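Local coordinates for metagenomic carboxyl esterase MGS0156 (Uncultured organism, PDB 5D8M), which probably hydrolyses carboxylic ester bonds as an alpha/beta-hydrolase-type esterase, apparently membrane-associated in its full-length form, at residues G35-I40 against L328-R333. Sequence-based numbering, arbitrary orientation.
Sequences GRFREI and LEAIAR
F37 and I40, one turn apart on helix 34-48, meet A330 of helix 324-338 from two directions. The first torsion of F37 (chi1 -173°) sets CG opposite the backbone N and carries the ring across to the other helix, where the CE1 edge lies against the backbone: CE1 is 3.6 Å from I331 N, which sits close to the ring plane. The same rim packs on the methyl of A330 (F37 CE1 to A330 CB 3.7 Å) and, at an oblique angle, on I331 CG1. The CB of I40 is directed toward the partner helix; its CG2 branch rests 3.8 Å from A330 CA and reaches R333 CB at 4.1 Å. The axes of the two segments come within 9.5 Å at 126° between their N-to-C directions, with A330 as the small residue facing both F37 and I40. R333 gives the interface only the root of its side chain. Its extended chain leads away to E329, one turn back, gripping OE2 side-on in the guanidinium plane, NE (2.9 Å) on the anti lone pair, NH2 from above the carboxylate plane, while NH1 bonds to G81 O. A methionine in its place would probably leave E329 OE2 without its charged mate and G81 O without this donor. M41, I44 and Y334 extend the apolar seam. The arrangement is a buried helix-helix packing that joins helix 34-48, which follows the edge strand 31-32, to the C-terminal helix 324-338 beside the parallel sheet, consistent with an alpha/beta-hydrolase fold.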
loop_
_atom_site.group_PDB
_atom_site.type_symbol
_atom_site.label_atom_id
_atom_site.label_comp_id
_atom_site.label_asym_id
_atom_site.label_seq_id
_atom_site.Cartn_x
_atom_site.Cartn_y
_atom_site.Cartn_z
ATOM N N GLY A 35 -5.003 -14.241 10.807
ATOM C CA GLY A 35 -6.195 -14.982 11.170
ATOM C C GLY A 35 -7.352 -14.068 11.543
ATOM O O GLY A 35 -8.468 -14.262 11.081
ATOM N N ARG A 36 -7.094 -13.074 12.384
ATOM C CA ARG A 36 -8.158 -12.180 12.804
ATOM C C ARG A 36 -8.583 -11.281 11.634
ATOM O O ARG A 36 -9.774 -11.007 11.445
ATOM C CB ARG A 36 -7.723 -11.346 14.015
ATOM C CG ARG A 36 -8.795 -10.371 14.543
ATOM C CD ARG A 36 -10.104 -11.060 14.889
ATOM N NE ARG A 36 -11.075 -10.112 15.431
ATOM C CZ ARG A 36 -12.332 -10.415 15.746
ATOM N NH1 ARG A 36 -12.790 -11.651 15.574
ATOM N NH2 ARG A 36 -13.133 -9.483 16.250
ATOM N N PHE A 37 -7.624 -10.861 10.817
ATOM C CA PHE A 37 -7.992 -10.028 9.678
ATOM C C PHE A 37 -8.892 -10.799 8.690
ATOM O O PHE A 37 -9.897 -10.247 8.217
ATOM C CB PHE A 37 -6.748 -9.478 8.977
ATOM C CG PHE A 37 -7.063 -8.481 7.889
ATOM C CD1 PHE A 37 -7.381 -7.162 8.202
ATOM C CD2 PHE A 37 -7.092 -8.875 6.567
ATOM C CE1 PHE A 37 -7.693 -6.237 7.190
ATOM C CE2 PHE A 37 -7.399 -7.964 5.547
ATOM C CZ PHE A 37 -7.693 -6.643 5.865
ATOM N N ARG A 38 -8.552 -12.059 8.392
ATOM C CA ARG A 38 -9.406 -12.886 7.517
ATOM C C ARG A 38 -10.823 -13.012 8.085
ATOM O O ARG A 38 -11.823 -12.895 7.368
ATOM C CB ARG A 38 -8.815 -14.295 7.315
ATOM C CG ARG A 38 -9.731 -15.230 6.500
ATOM C CD ARG A 38 -9.138 -16.650 6.318
ATOM N NE ARG A 38 -7.776 -16.611 5.764
ATOM C CZ ARG A 38 -7.473 -16.481 4.477
ATOM N NH1 ARG A 38 -8.434 -16.384 3.573
ATOM N NH2 ARG A 38 -6.197 -16.451 4.094
ATOM N N GLU A 39 -10.887 -13.232 9.388
ATOM C CA GLU A 39 -12.138 -13.358 10.100
ATOM C C GLU A 39 -13.009 -12.105 9.952
ATOM O O GLU A 39 -14.196 -12.193 9.660
ATOM C CB GLU A 39 -11.829 -13.636 11.570
ATOM C CG GLU A 39 -13.004 -14.025 12.451
ATOM C CD GLU A 39 -12.515 -14.476 13.812
ATOM O OE1 GLU A 39 -11.335 -14.211 14.133
ATOM O OE2 GLU A 39 -13.286 -15.128 14.543
ATOM N N ILE A 40 -12.406 -10.943 10.175
ATOM C CA ILE A 40 -13.096 -9.667 10.042
ATOM C C ILE A 40 -13.562 -9.433 8.608
ATOM O O ILE A 40 -14.736 -9.104 8.374
ATOM C CB ILE A 40 -12.185 -8.514 10.495
ATOM C CG1 ILE A 40 -12.055 -8.546 12.022
ATOM C CG2 ILE A 40 -12.728 -7.163 10.016
ATOM C CD1 ILE A 40 -11.038 -7.537 12.578
ATOM N N LEU A 328 -10.925 -2.212 2.724
ATOM C CA LEU A 328 -10.707 -0.979 3.470
ATOM C C LEU A 328 -11.513 -0.980 4.780
ATOM O O LEU A 328 -11.014 -0.542 5.814
ATOM C CB LEU A 328 -11.080 0.240 2.632
ATOM C CG LEU A 328 -10.704 1.611 3.201
ATOM C CD1 LEU A 328 -9.177 1.721 3.341
ATOM C CD2 LEU A 328 -11.252 2.746 2.309
ATOM N N GLU A 329 -12.759 -1.454 4.727
ATOM C CA GLU A 329 -13.538 -1.592 5.937
ATOM C C GLU A 329 -12.902 -2.574 6.934
ATOM O O GLU A 329 -12.859 -2.299 8.139
ATOM C CB GLU A 329 -14.975 -2.017 5.605
ATOM C CG GLU A 329 -15.888 -1.920 6.820
ATOM C CD GLU A 329 -17.261 -2.553 6.612
ATOM O OE1 GLU A 329 -17.779 -2.568 5.455
ATOM O OE2 GLU A 329 -17.826 -3.053 7.615
ATOM N N ALA A 330 -12.395 -3.706 6.449
ATOM C CA ALA A 330 -11.711 -4.652 7.324
ATOM C C ALA A 330 -10.472 -4.014 7.959
ATOM O O ALA A 330 -10.208 -4.199 9.157
ATOM C CB ALA A 330 -11.322 -5.946 6.544
ATOM N N ILE A 331 -9.719 -3.266 7.160
ATOM C CA ILE A 331 -8.561 -2.552 7.688
ATOM C C ILE A 331 -8.983 -1.628 8.840
ATOM O O ILE A 331 -8.412 -1.717 9.927
ATOM C CB ILE A 331 -7.858 -1.728 6.589
ATOM C CG1 ILE A 331 -7.148 -2.655 5.592
ATOM C CG2 ILE A 331 -6.907 -0.658 7.192
ATOM C CD1 ILE A 331 -6.767 -1.908 4.317
ATOM N N ALA A 332 -9.972 -0.767 8.596
ATOM C CA ALA A 332 -10.468 0.168 9.610
ATOM C C ALA A 332 -10.920 -0.540 10.881
ATOM O O ALA A 332 -10.640 -0.075 11.975
ATOM C CB ALA A 332 -11.638 1.028 9.047
ATOM N N ARG A 333 -11.663 -1.632 10.733
ATOM C CA ARG A 333 -12.188 -2.351 11.886
ATOM C C ARG A 333 -11.090 -3.091 12.650
ATOM O O ARG A 333 -11.139 -3.153 13.881
ATOM C CB ARG A 333 -13.294 -3.333 11.465
ATOM C CG ARG A 333 -14.567 -2.620 10.967
ATOM C CD ARG A 333 -15.747 -3.552 11.031
ATOM N NE ARG A 333 -16.921 -3.057 10.318
ATOM C CZ ARG A 333 -17.869 -2.301 10.860
ATOM N NH1 ARG A 333 -17.794 -1.918 12.141
ATOM N NH2 ARG A 333 -18.900 -1.937 10.116
#